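Local coordinates for protein transcriptional regulator (GntR family) (Enterococcus faecalis, PDB 3DDV) that probably regulates transcription as a GntR-family repressor or activator whose UTRA domain binds a small-molecule effector, at residues B[25-30]-B[118-123]; B[33-38]-B[58-63]; B[48-53]-B[98-103]. One frame throughout, in Å; residues are numbered along the deposited sequence.

Contact 1. Residues B[25-30]-B[118-123]; sequences KLQLGP and VSYFEN
The last turn of helix 20-26 comes up beside strand 111-121 where the CA atoms of Lys25 and Val118 stand 6.8 Å apart, with no hydrogen bond between the two segments. Val118, branched at CB, offers two methyls to the helix end. With CG1 anti to the backbone N (chi1 -178°), that methyl lies 3.7 Å from the carbonyl O of Lys25, while CG2 sits 3.8 Å from Lys25 CB. The lysine chain bends at chi2 (-76°), which brings its CD to 4.0 Å from the same CG2. Lysine suits this place because its aliphatic part can pack on a branched apolar residue while its ammonium group leads away from the strand. Here the helix ends in a Schellman motif with Gln27 as the C-prime residue, at positive phi (57°); its CB is directed toward the strand. The long amide chain of Gln27 lets NE2 reach the edge of the Tyr120 ring near its plane, 4.2 Å from CE1 of the tyrosine, a van der Waals approach. Pro126 of strand 126-135 touches both Gln27 and Tyr120, and on the other side of strand 111-121 the backbone of Val118 pairs with Asn88.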
ATOM      1  N   LYS B  25      19.147 -20.602  -3.235  1.00 52.64           N
ATOM      2  CA  LYS B  25      19.672 -19.349  -2.685  1.00 52.19           C
ATOM      3  C   LYS B  25      21.193 -19.232  -2.766  1.00 51.74           C
ATOM      4  O   LYS B  25      21.725 -18.141  -2.859  1.00 51.11           O
ATOM      5  CB  LYS B  25      19.339 -19.202  -1.199  1.00 52.35           C
ATOM      6  CG  LYS B  25      17.911 -19.398  -0.815  1.00 54.27           C
ATOM      7  CD  LYS B  25      17.019 -18.221  -1.150  1.00 54.98           C
ATOM      8  CE  LYS B  25      15.609 -18.543  -0.705  1.00 55.23           C
ATOM      9  NZ  LYS B  25      14.642 -17.536  -1.217  1.00 58.74           N
ATOM     10  N   LEU B  26      21.906 -20.344  -2.632  1.00 51.27           N
ATOM     11  CA  LEU B  26      23.359 -20.285  -2.649  1.00 50.74           C
ATOM     12  C   LEU B  26      23.859 -20.621  -4.047  1.00 50.78           C
ATOM     13  O   LEU B  26      25.058 -20.547  -4.319  1.00 50.95           O
ATOM     14  CB  LEU B  26      23.952 -21.225  -1.603  1.00 50.18           C
ATOM     15  CG  LEU B  26      23.815 -20.830  -0.132  1.00 47.96           C
ATOM     16  CD1 LEU B  26      24.505 -21.876   0.791  1.00 46.25           C
ATOM     17  CD2 LEU B  26      24.395 -19.450   0.091  1.00 42.03           C
ATOM     18  N   GLN B  27      22.914 -20.971  -4.920  1.00 50.93           N
ATOM     19  CA  GLN B  27      23.172 -21.230  -6.323  1.00 51.30           C
ATOM     20  C   GLN B  27      24.205 -22.297  -6.406  1.00 51.13           C
ATOM     21  O   GLN B  27      25.350 -22.028  -6.719  1.00 51.14           O
ATOM     22  CB  GLN B  27      23.634 -19.975  -7.050  1.00 51.58           C
ATOM     23  CG  GLN B  27      22.520 -19.022  -7.424  1.00 51.59           C
ATOM     24  CD  GLN B  27      23.076 -17.624  -7.640  1.00 52.59           C
ATOM     25  OE1 GLN B  27      24.196 -17.487  -8.143  1.00 57.18           O
ATOM     26  NE2 GLN B  27      22.326 -16.581  -7.231  1.00 47.63           N
ATOM     27  N   LEU B  28      23.780 -23.503  -6.075  1.00 51.34           N
ATOM     28  CA  LEU B  28      24.669 -24.623  -5.915  1.00 51.53           C
ATOM     29  C   LEU B  28      23.928 -25.822  -6.412  1.00 51.61           C
ATOM     30  O   LEU B  28      22.709 -25.910  -6.325  1.00 51.58           O
ATOM     31  CB  LEU B  28      24.995 -24.860  -4.438  1.00 51.82           C
ATOM     32  CG  LEU B  28      25.833 -23.894  -3.592  1.00 52.24           C
ATOM     33  CD1 LEU B  28      25.746 -24.329  -2.129  1.00 53.58           C
ATOM     34  CD2 LEU B  28      27.284 -23.860  -4.020  1.00 51.65           C
ATOM     35  N   GLY B  29      24.676 -26.761  -6.941  1.00 52.42           N
ATOM     36  CA  GLY B  29      24.083 -27.983  -7.422  1.00 52.85           C
ATOM     37  C   GLY B  29      23.936 -28.916  -6.246  1.00 53.36           C
ATOM     38  O   GLY B  29      24.519 -28.683  -5.148  1.00 53.17           O
ATOM     39  N   PRO B  30      23.205 -30.015  -6.465  1.00 53.25           N
ATOM     40  CA  PRO B  30      23.163 -30.970  -5.389  1.00 53.02           C
ATOM     41  C   PRO B  30      24.606 -31.398  -5.372  1.00 53.01           C
ATOM     42  O   PRO B  30      25.311 -31.175  -6.388  1.00 54.66           O
ATOM     43  CB  PRO B  30      22.264 -32.073  -5.942  1.00 53.13           C
ATOM     44  CG  PRO B  30      22.507 -32.023  -7.444  1.00 52.75           C
ATOM     45  CD  PRO B  30      22.574 -30.532  -7.692  1.00 53.59           C
ATOM     46  N   VAL B 118      20.102 -13.637   2.111  1.00 47.34           N
ATOM     47  CA  VAL B 118      21.218 -14.076   1.272  1.00 46.98           C
ATOM     48  C   VAL B 118      22.215 -12.935   1.072  1.00 47.59           C
ATOM     49  O   VAL B 118      21.809 -11.817   0.817  1.00 48.49           O
ATOM     50  CB  VAL B 118      20.772 -14.529  -0.103  1.00 45.57           C
ATOM     51  CG1 VAL B 118      21.977 -15.014  -0.882  1.00 43.48           C
ATOM     52  CG2 VAL B 118      19.756 -15.600   0.020  1.00 41.77           C
ATOM     53  N   SER B 119      23.505 -13.226   1.160  1.00 48.06           N
ATOM     54  CA  SER B 119      24.534 -12.225   1.000  1.00 48.99           C
ATOM     55  C   SER B 119      25.451 -12.664  -0.104  1.00 50.78           C
ATOM     56  O   SER B 119      25.694 -13.868  -0.298  1.00 51.04           O
ATOM     57  CB  SER B 119      25.370 -12.073   2.268  1.00 49.20           C
ATOM     58  OG  SER B 119      24.560 -11.748   3.372  1.00 49.66           O
ATOM     59  N   TYR B 120      25.994 -11.681  -0.811  1.00 52.36           N
ATOM     60  CA  TYR B 120      26.742 -11.953  -2.025  1.00 53.81           C
ATOM     61  C   TYR B 120      28.107 -11.285  -2.035  1.00 54.45           C
ATOM     62  O   TYR B 120      28.312 -10.247  -1.409  1.00 54.84           O
ATOM     63  CB  TYR B 120      25.948 -11.437  -3.226  1.00 53.34           C
ATOM     64  CG  TYR B 120      24.574 -11.996  -3.344  1.00 52.23           C
ATOM     65  CD1 TYR B 120      24.314 -13.055  -4.194  1.00 52.04           C
ATOM     66  CD2 TYR B 120      23.536 -11.467  -2.613  1.00 51.06           C
ATOM     67  CE1 TYR B 120      23.036 -13.579  -4.320  1.00 51.37           C
ATOM     68  CE2 TYR B 120      22.263 -11.991  -2.714  1.00 52.14           C
ATOM     69  CZ  TYR B 120      22.021 -13.037  -3.570  1.00 51.73           C
ATOM     70  OH  TYR B 120      20.759 -13.551  -3.666  1.00 53.17           O
ATOM     71  N   PHE B 121      29.038 -11.841  -2.797  1.00 55.53           N
ATOM     72  CA  PHE B 121      30.251 -11.096  -3.074  1.00 56.46           C
ATOM     73  C   PHE B 121      29.976  -9.975  -4.095  1.00 57.56           C
ATOM     74  O   PHE B 121      29.027 -10.055  -4.911  1.00 58.10           O
ATOM     75  CB  PHE B 121      31.375 -12.026  -3.558  1.00 56.48           C
ATOM     76  CG  PHE B 121      31.939 -12.893  -2.468  1.00 55.95           C
ATOM     77  CD1 PHE B 121      32.134 -12.386  -1.174  1.00 57.46           C
ATOM     78  CD2 PHE B 121      32.279 -14.204  -2.716  1.00 55.91           C
ATOM     79  CE1 PHE B 121      32.680 -13.185  -0.152  1.00 56.87           C
ATOM     80  CE2 PHE B 121      32.814 -15.008  -1.709  1.00 56.28           C
ATOM     81  CZ  PHE B 121      33.022 -14.499  -0.429  1.00 56.73           C
ATOM     82  N   GLU B 122      30.823  -8.947  -4.063  1.00 57.96           N
ATOM     83  CA  GLU B 122      30.816  -7.935  -5.113  1.00 58.02           C
ATOM     84  C   GLU B 122      30.788  -8.573  -6.483  1.00 58.16           C
ATOM     85  O   GLU B 122      30.328  -7.950  -7.404  1.00 58.29           O
ATOM     86  CB  GLU B 122      31.987  -6.960  -4.977  1.00 57.75           C
ATOM     87  CG  GLU B 122      31.825  -6.109  -3.717  1.00 58.73           C
ATOM     88  CD  GLU B 122      32.742  -4.902  -3.644  1.00 59.40           C
ATOM     89  OE1 GLU B 122      33.818  -4.945  -4.291  1.00 63.62           O
ATOM     90  OE2 GLU B 122      32.394  -3.933  -2.917  1.00 57.35           O
ATOM     91  N   ASN B 123      31.234  -9.817  -6.644  1.00 58.65           N
ATOM     92  CA  ASN B 123      31.145 -10.409  -7.962  1.00 58.77           C
ATOM     93  C   ASN B 123      29.867 -11.187  -8.225  1.00 58.63           C
ATOM     94  O   ASN B 123      29.802 -11.952  -9.201  1.00 58.28           O
ATOM     95  CB  ASN B 123      32.381 -11.252  -8.254  1.00 59.77           C
ATOM     96  CG  ASN B 123      32.450 -12.540  -7.432  1.00 62.70           C
ATOM     97  OD1 ASN B 123      31.432 -13.186  -7.130  1.00 63.41           O
ATOM     98  ND2 ASN B 123      33.678 -12.939  -7.097  1.00 66.38           N
TER

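Contact 2. Residues B[33-38]-B[58-63]; sequences SILRME and SLVSQY
Val60 and Leu35 meet through one methyl each, CG1 of the valine lying 4.0 Å from CD2 of the leucine, and their side chains cross at about a right angle. Both point across the gap, although their CA atoms are 8.0 Å apart, so the two apolar side chains bridge a separation too wide for main chains to pair. In Leu35 CG is anti to the backbone N (chi1 -179°), sending the forked end outward from the strand; leucine is long enough to bring a methyl to the shorter valine. Val60 also begins a type I beta turn that runs to Tyr63, closed by the bond from Tyr63 N to Val60 O (2.9 Å), which gives this irregular segment a defined shape. The remaining touch is a looser one between the backbones of Ser33 and Ser58: Ser33 O stays 4.3 Å from Ser58 N, beyond hydrogen-bonding distance. Serine's small side chain suits these loop positions beside the strand ends. Leu35 lies on strand 34-43 and its backbone pairs with Ile55 of strand 46-56; its side chain shares with Val60 a third apolar partner, Ile68 of helix 65-70, so loop and helix pack together against the sheet.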
ATOM      1  N   SER B  33      28.798 -29.384  -1.232  1.00 48.16           N
ATOM      2  CA  SER B  33      28.642 -29.290   0.200  1.00 47.49           C
ATOM      3  C   SER B  33      28.507 -27.868   0.660  1.00 46.69           C
ATOM      4  O   SER B  33      29.088 -26.950   0.078  1.00 46.07           O
ATOM      5  CB  SER B  33      29.853 -29.885   0.871  1.00 47.56           C
ATOM      6  OG  SER B  33      29.926 -31.242   0.508  1.00 49.46           O
ATOM      7  N   ILE B  34      27.759 -27.723   1.747  1.00 46.52           N
ATOM      8  CA  ILE B  34      27.599 -26.484   2.487  1.00 45.49           C
ATOM      9  C   ILE B  34      27.960 -26.783   3.943  1.00 45.62           C
ATOM     10  O   ILE B  34      27.943 -27.925   4.381  1.00 45.44           O
ATOM     11  CB  ILE B  34      26.162 -26.001   2.440  1.00 45.17           C
ATOM     12  CG1 ILE B  34      25.225 -27.075   3.040  1.00 45.25           C
ATOM     13  CG2 ILE B  34      25.768 -25.659   1.003  1.00 42.34           C
ATOM     14  CD1 ILE B  34      24.080 -26.569   3.953  1.00 44.50           C
ATOM     15  N   LEU B  35      28.334 -25.747   4.675  1.00 46.28           N
ATOM     16  CA  LEU B  35      28.528 -25.822   6.110  1.00 46.29           C
ATOM     17  C   LEU B  35      27.247 -25.324   6.715  1.00 46.83           C
ATOM     18  O   LEU B  35      26.758 -24.277   6.344  1.00 46.30           O
ATOM     19  CB  LEU B  35      29.671 -24.918   6.553  1.00 46.24           C
ATOM     20  CG  LEU B  35      29.959 -24.967   8.050  1.00 46.30           C
ATOM     21  CD1 LEU B  35      30.415 -26.408   8.425  1.00 43.82           C
ATOM     22  CD2 LEU B  35      31.005 -23.927   8.455  1.00 45.71           C
ATOM     23  N   ARG B  36      26.681 -26.075   7.631  1.00 47.99           N
ATOM     24  CA  ARG B  36      25.428 -25.672   8.185  1.00 49.43           C
ATOM     25  C   ARG B  36      25.627 -25.541   9.632  1.00 49.82           C
ATOM     26  O   ARG B  36      26.138 -26.464  10.267  1.00 50.82           O
ATOM     27  CB  ARG B  36      24.413 -26.742   7.962  1.00 50.62           C
ATOM     28  CG  ARG B  36      23.027 -26.199   8.035  1.00 53.89           C
ATOM     29  CD  ARG B  36      22.120 -27.040   8.870  1.00 59.18           C
ATOM     30  NE  ARG B  36      20.793 -26.810   8.398  1.00 60.92           N
ATOM     31  CZ  ARG B  36      20.309 -27.319   7.270  1.00 66.27           C
ATOM     32  NH1 ARG B  36      21.052 -28.169   6.501  1.00 67.71           N
ATOM     33  NH2 ARG B  36      19.047 -26.995   6.920  1.00 67.71           N
ATOM     34  N   MET B  37      25.286 -24.385  10.159  1.00 50.15           N
ATOM     35  CA  MET B  37      25.501 -24.097  11.576  1.00 50.53           C
ATOM     36  C   MET B  37      24.311 -23.379  12.179  1.00 50.57           C
ATOM     37  O   MET B  37      23.612 -22.600  11.512  1.00 49.67           O
ATOM     38  CB  MET B  37      26.808 -23.355  11.814  1.00 50.08           C
ATOM     39  CG  MET B  37      26.912 -21.909  11.393  1.00 51.20           C
ATOM     40  SD  MET B  37      28.354 -21.116  12.174  1.00 51.62           S
ATOM     41  CE  MET B  37      27.733 -20.790  13.833  1.00 49.85           C
ATOM     42  N   GLU B  38      24.024 -23.754  13.417  1.00 51.66           N
ATOM     43  CA  GLU B  38      22.865 -23.276  14.157  1.00 52.46           C
ATOM     44  C   GLU B  38      23.382 -22.665  15.416  1.00 53.53           C
ATOM     45  O   GLU B  38      24.287 -23.229  16.032  1.00 53.65           O
ATOM     46  CB  GLU B  38      21.984 -24.429  14.556  1.00 52.43           C
ATOM     47  CG  GLU B  38      21.164 -24.921  13.435  1.00 54.18           C
ATOM     48  CD  GLU B  38      20.408 -26.171  13.745  1.00 54.07           C
ATOM     49  OE1 GLU B  38      20.429 -26.663  14.898  1.00 55.92           O
ATOM     50  OE2 GLU B  38      19.802 -26.661  12.794  1.00 57.93           O
ATOM     51  N   SER B  58      32.955 -24.981  -0.019  1.00 47.17           N
ATOM     52  CA  SER B  58      34.199 -24.747  -0.722  1.00 48.11           C
ATOM     53  C   SER B  58      34.809 -23.397  -0.378  1.00 49.09           C
ATOM     54  O   SER B  58      35.991 -23.256  -0.491  1.00 49.71           O
ATOM     55  CB  SER B  58      33.975 -24.767  -2.193  1.00 47.99           C
ATOM     56  OG  SER B  58      33.405 -23.528  -2.514  1.00 50.25           O
ATOM     57  N   LEU B  59      34.033 -22.401   0.036  1.00 49.94           N
ATOM     58  CA  LEU B  59      34.637 -21.111   0.417  1.00 50.63           C
ATOM     59  C   LEU B  59      35.256 -21.124   1.790  1.00 51.77           C
ATOM     60  O   LEU B  59      35.838 -20.105   2.219  1.00 53.56           O
ATOM     61  CB  LEU B  59      33.609 -19.957   0.443  1.00 50.50           C
ATOM     62  CG  LEU B  59      32.767 -19.750  -0.817  1.00 50.78           C
ATOM     63  CD1 LEU B  59      31.481 -18.949  -0.501  1.00 48.14           C
ATOM     64  CD2 LEU B  59      33.618 -19.126  -1.925  1.00 50.51           C
ATOM     65  N   VAL B  60      35.106 -22.219   2.520  1.00 52.04           N
ATOM     66  CA  VAL B  60      35.307 -22.157   3.967  1.00 52.07           C
ATOM     67  C   VAL B  60      36.138 -23.320   4.528  1.00 52.27           C
ATOM     68  O   VAL B  60      36.584 -23.255   5.679  1.00 52.19           O
ATOM     69  CB  VAL B  60      33.883 -21.964   4.617  1.00 52.60           C
ATOM     70  CG1 VAL B  60      33.438 -23.179   5.397  1.00 52.85           C
ATOM     71  CG2 VAL B  60      33.804 -20.645   5.415  1.00 51.04           C
ATOM     72  N   SER B  61      36.364 -24.341   3.682  1.00 52.26           N
ATOM     73  CA  SER B  61      37.166 -25.504   3.969  1.00 52.56           C
ATOM     74  C   SER B  61      38.370 -25.168   4.776  1.00 54.01           C
ATOM     75  O   SER B  61      38.797 -25.978   5.598  1.00 54.95           O
ATOM     76  CB  SER B  61      37.766 -26.083   2.692  1.00 52.22           C
ATOM     77  OG  SER B  61      36.802 -26.611   1.866  1.00 50.76           O
ATOM     78  N   GLN B  62      38.994 -24.036   4.457  1.00 54.80           N
ATOM     79  CA  GLN B  62      40.334 -23.770   4.928  1.00 55.39           C
ATOM     80  C   GLN B  62      40.321 -22.913   6.169  1.00 55.11           C
ATOM     81  O   GLN B  62      41.328 -22.726   6.786  1.00 54.97           O
ATOM     82  CB  GLN B  62      41.168 -23.114   3.833  1.00 55.61           C
ATOM     83  CG  GLN B  62      41.180 -23.838   2.489  1.00 57.32           C
ATOM     84  CD  GLN B  62      41.578 -25.347   2.551  1.00 61.44           C
ATOM     85  OE1 GLN B  62      42.639 -25.739   3.104  1.00 61.49           O
ATOM     86  NE2 GLN B  62      40.730 -26.194   1.940  1.00 61.82           N
ATOM     87  N   TYR B  63      39.180 -22.410   6.566  1.00 55.62           N
ATOM     88  CA  TYR B  63      39.129 -21.636   7.801  1.00 56.61           C
ATOM     89  C   TYR B  63      38.869 -22.607   8.910  1.00 56.32           C
ATOM     90  O   TYR B  63      38.541 -23.731   8.646  1.00 57.28           O
ATOM     91  CB  TYR B  63      38.062 -20.518   7.731  1.00 57.30           C
ATOM     92  CG  TYR B  63      38.159 -19.677   6.454  1.00 58.09           C
ATOM     93  CD1 TYR B  63      37.084 -18.958   5.980  1.00 58.04           C
ATOM     94  CD2 TYR B  63      39.340 -19.619   5.721  1.00 59.54           C
ATOM     95  CE1 TYR B  63      37.195 -18.208   4.818  1.00 59.17           C
ATOM     96  CE2 TYR B  63      39.446 -18.887   4.573  1.00 58.72           C
ATOM     97  CZ  TYR B  63      38.389 -18.193   4.121  1.00 58.62           C
ATOM     98  OH  TYR B  63      38.542 -17.503   2.948  1.00 59.12           O
TER

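Contact 3. Residues B[48-53]-B[98-103]; sequences ICFEVA and EQIAEY
Phe50, from strand 46-56, meets Tyr103 and Ile100 of helix 98-104, a helix packed on the antiparallel sheet of the UTRA domain, whose fold resembles that of chorismate lyase. From CA the CB of Phe50 points toward the helix, and CG lies anti to the backbone N (chi1 176°), which stretches the ring out from the strand. CD2 lies 4.3 Å from Ile100 CG1, whereas CD1 lies 3.7 Å from Tyr103 CD2. Further out, CE1 makes the nearest approach, 3.5 Å from both CD2 and CE2 of Tyr103, and CZ at the tip lies 3.9 Å from Tyr103 CE2. The two rings are nearly parallel, their planes at 6°, but displaced so that little of one lies over the other, with centroids 4.9 Å apart. Phenylalanine and tyrosine are long enough here to meet between the strand and the helix, while Ile100, one turn before Tyr103, fills in beside them. Tyr103 also touches Ile40 of strand 34-43, and Ile100 touches Gln133 of strand 126-135, so the helix bears on both strands that flank 46-56. On the side of the tyrosine plane opposite Phe50, Gln99 OE1 stands 3.4 Å above that plane, offset toward the ring's rim.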
ATOM      1  N   ILE B  48      18.129 -13.994  22.708  1.00 59.29           N
ATOM      2  CA  ILE B  48      17.432 -13.086  21.821  1.00 58.54           C
ATOM      3  C   ILE B  48      17.016 -13.816  20.544  1.00 58.31           C
ATOM      4  O   ILE B  48      15.977 -13.527  19.981  1.00 58.87           O
ATOM      5  CB  ILE B  48      18.332 -11.904  21.417  1.00 58.42           C
ATOM      6  CG1 ILE B  48      18.949 -11.225  22.648  1.00 58.99           C
ATOM      7  CG2 ILE B  48      17.534 -10.870  20.691  1.00 58.78           C
ATOM      8  CD1 ILE B  48      17.908 -10.693  23.702  1.00 58.08           C
ATOM      9  N   CYS B  49      17.817 -14.762  20.068  1.00 57.41           N
ATOM     10  CA  CYS B  49      17.629 -15.244  18.710  1.00 56.65           C
ATOM     11  C   CYS B  49      18.292 -16.574  18.383  1.00 55.55           C
ATOM     12  O   CYS B  49      19.256 -17.005  18.984  1.00 55.76           O
ATOM     13  CB  CYS B  49      18.110 -14.160  17.734  1.00 56.74           C
ATOM     14  SG  CYS B  49      19.876 -13.946  17.628  1.00 59.53           S
ATOM     15  N   PHE B  50      17.733 -17.233  17.403  1.00 55.34           N
ATOM     16  CA  PHE B  50      18.248 -18.504  16.896  1.00 54.60           C
ATOM     17  C   PHE B  50      18.456 -18.341  15.411  1.00 53.70           C
ATOM     18  O   PHE B  50      17.547 -17.896  14.681  1.00 54.12           O
ATOM     19  CB  PHE B  50      17.211 -19.580  17.114  1.00 54.13           C
ATOM     20  CG  PHE B  50      17.589 -20.889  16.550  1.00 54.23           C
ATOM     21  CD1 PHE B  50      18.306 -21.784  17.300  1.00 54.72           C
ATOM     22  CD2 PHE B  50      17.219 -21.236  15.281  1.00 54.51           C
ATOM     23  CE1 PHE B  50      18.658 -22.999  16.803  1.00 54.50           C
ATOM     24  CE2 PHE B  50      17.585 -22.434  14.783  1.00 54.91           C
ATOM     25  CZ  PHE B  50      18.303 -23.322  15.549  1.00 54.82           C
ATOM     26  N   GLU B  51      19.632 -18.707  14.955  1.00 52.40           N
ATOM     27  CA  GLU B  51      20.004 -18.504  13.574  1.00 51.48           C
ATOM     28  C   GLU B  51      20.512 -19.800  12.931  1.00 49.93           C
ATOM     29  O   GLU B  51      21.383 -20.453  13.462  1.00 49.47           O
ATOM     30  CB  GLU B  51      21.089 -17.416  13.581  1.00 51.98           C
ATOM     31  CG  GLU B  51      21.911 -17.243  12.318  1.00 53.18           C
ATOM     32  CD  GLU B  51      22.940 -16.140  12.443  1.00 53.76           C
ATOM     33  OE1 GLU B  51      22.491 -14.933  12.469  1.00 60.44           O
ATOM     34  OE2 GLU B  51      24.157 -16.489  12.471  1.00 52.48           O
ATOM     35  N   VAL B  52      19.981 -20.145  11.777  1.00 49.02           N
ATOM     36  CA  VAL B  52      20.574 -21.185  10.944  1.00 48.32           C
ATOM     37  C   VAL B  52      21.364 -20.505   9.832  1.00 47.65           C
ATOM     38  O   VAL B  52      20.837 -19.674   9.104  1.00 47.93           O
ATOM     39  CB  VAL B  52      19.495 -22.103  10.284  1.00 47.93           C
ATOM     40  CG1 VAL B  52      20.152 -23.281   9.597  1.00 45.34           C
ATOM     41  CG2 VAL B  52      18.572 -22.555  11.314  1.00 46.90           C
ATOM     42  N   ALA B  53      22.606 -20.901   9.655  1.00 46.88           N
ATOM     43  CA  ALA B  53      23.381 -20.336   8.585  1.00 46.27           C
ATOM     44  C   ALA B  53      23.973 -21.446   7.714  1.00 45.29           C
ATOM     45  O   ALA B  53      24.491 -22.439   8.211  1.00 44.22           O
ATOM     46  CB  ALA B  53      24.448 -19.434   9.145  1.00 45.46           C
ATOM     47  N   GLU B  98       7.781 -25.671  18.861  1.00 63.43           N
ATOM     48  CA  GLU B  98       8.096 -26.227  20.170  1.00 63.96           C
ATOM     49  C   GLU B  98       9.587 -26.103  20.359  1.00 63.92           C
ATOM     50  O   GLU B  98      10.073 -25.618  21.378  1.00 64.26           O
ATOM     51  CB  GLU B  98       7.689 -27.686  20.213  1.00 64.18           C
ATOM     52  CG  GLU B  98       7.967 -28.425  21.541  1.00 65.28           C
ATOM     53  CD  GLU B  98       7.899 -29.965  21.329  1.00 67.67           C
ATOM     54  OE1 GLU B  98       7.141 -30.445  20.413  1.00 70.33           O
ATOM     55  OE2 GLU B  98       8.621 -30.691  22.068  1.00 73.63           O
ATOM     56  N   GLN B  99      10.288 -26.531  19.317  1.00 64.07           N
ATOM     57  CA  GLN B  99      11.742 -26.515  19.241  1.00 63.67           C
ATOM     58  C   GLN B  99      12.357 -25.127  19.483  1.00 63.32           C
ATOM     59  O   GLN B  99      13.175 -24.928  20.393  1.00 63.41           O
ATOM     60  CB  GLN B  99      12.132 -27.053  17.852  1.00 63.80           C
ATOM     61  CG  GLN B  99      13.594 -27.211  17.630  1.00 64.58           C
ATOM     62  CD  GLN B  99      14.242 -28.088  18.695  1.00 68.17           C
ATOM     63  OE1 GLN B  99      14.482 -27.653  19.862  1.00 67.56           O
ATOM     64  NE2 GLN B  99      14.545 -29.346  18.300  1.00 68.03           N
ATOM     65  N   ILE B 100      11.945 -24.160  18.671  1.00 62.96           N
ATOM     66  CA  ILE B 100      12.453 -22.796  18.818  1.00 62.69           C
ATOM     67  C   ILE B 100      12.019 -22.189  20.135  1.00 62.13           C
ATOM     68  O   ILE B 100      12.737 -21.385  20.705  1.00 62.00           O
ATOM     69  CB  ILE B 100      12.084 -21.902  17.600  1.00 62.67           C
ATOM     70  CG1 ILE B 100      13.183 -22.059  16.539  1.00 61.31           C
ATOM     71  CG2 ILE B 100      11.934 -20.424  18.021  1.00 61.97           C
ATOM     72  CD1 ILE B 100      12.692 -21.943  15.194  1.00 59.86           C
ATOM     73  N   ALA B 101      10.868 -22.609  20.636  1.00 61.83           N
ATOM     74  CA  ALA B 101      10.463 -22.205  21.964  1.00 62.17           C
ATOM     75  C   ALA B 101      11.481 -22.702  23.012  1.00 62.19           C
ATOM     76  O   ALA B 101      11.961 -21.894  23.837  1.00 60.67           O
ATOM     77  CB  ALA B 101       9.091 -22.717  22.258  1.00 61.70           C
ATOM     78  N   GLU B 102      11.825 -24.003  22.962  1.00 62.42           N
ATOM     79  CA  GLU B 102      12.797 -24.561  23.916  1.00 63.31           C
ATOM     80  C   GLU B 102      14.057 -23.760  23.845  1.00 62.80           C
ATOM     81  O   GLU B 102      14.546 -23.322  24.858  1.00 62.23           O
ATOM     82  CB  GLU B 102      13.209 -25.992  23.635  1.00 63.78           C
ATOM     83  CG  GLU B 102      12.101 -27.070  23.553  1.00 66.53           C
ATOM     84  CD  GLU B 102      12.710 -28.473  23.273  1.00 66.96           C
ATOM     85  OE1 GLU B 102      13.780 -28.759  23.914  1.00 71.08           O
ATOM     86  OE2 GLU B 102      12.145 -29.250  22.429  1.00 68.24           O
ATOM     87  N   TYR B 103      14.577 -23.569  22.632  1.00 62.90           N
ATOM     88  CA  TYR B 103      15.840 -22.822  22.440  1.00 62.73           C
ATOM     89  C   TYR B 103      15.798 -21.369  22.905  1.00 62.42           C
ATOM     90  O   TYR B 103      16.773 -20.839  23.422  1.00 62.16           O
ATOM     91  CB  TYR B 103      16.224 -22.766  20.968  1.00 62.49           C
ATOM     92  CG  TYR B 103      16.669 -24.047  20.329  1.00 62.53           C
ATOM     93  CD1 TYR B 103      17.513 -24.943  20.996  1.00 63.11           C
ATOM     94  CD2 TYR B 103      16.312 -24.333  19.010  1.00 61.89           C
ATOM     95  CE1 TYR B 103      17.939 -26.119  20.388  1.00 61.14           C
ATOM     96  CE2 TYR B 103      16.726 -25.492  18.405  1.00 62.30           C
ATOM     97  CZ  TYR B 103      17.542 -26.368  19.105  1.00 62.08           C
ATOM     98  OH  TYR B 103      17.953 -27.487  18.483  1.00 63.69           O
TER

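All three contacts pack a helix or loop against one antiparallel six-stranded sheet. Contact 1 spans the other two along the chain, whereas the segments of contacts 2 and 3 alternate. The centres of contacts 1 and 2 are about 13 Å apart, and they touch through Leu28 and Ile34. Contact 3 lies farther off, its centre about 21 Å from that of contact 2 and about 24 Å from that of contact 1, which is on the opposite side of the chain's centre. Strands 34-43 and 46-56 are neighbours, and a probable hydrogen bond from Ala53 N to Met37 O ties contacts 2 and 3. Such packing on one sheet fits a single, probably effector-binding UTRA domain.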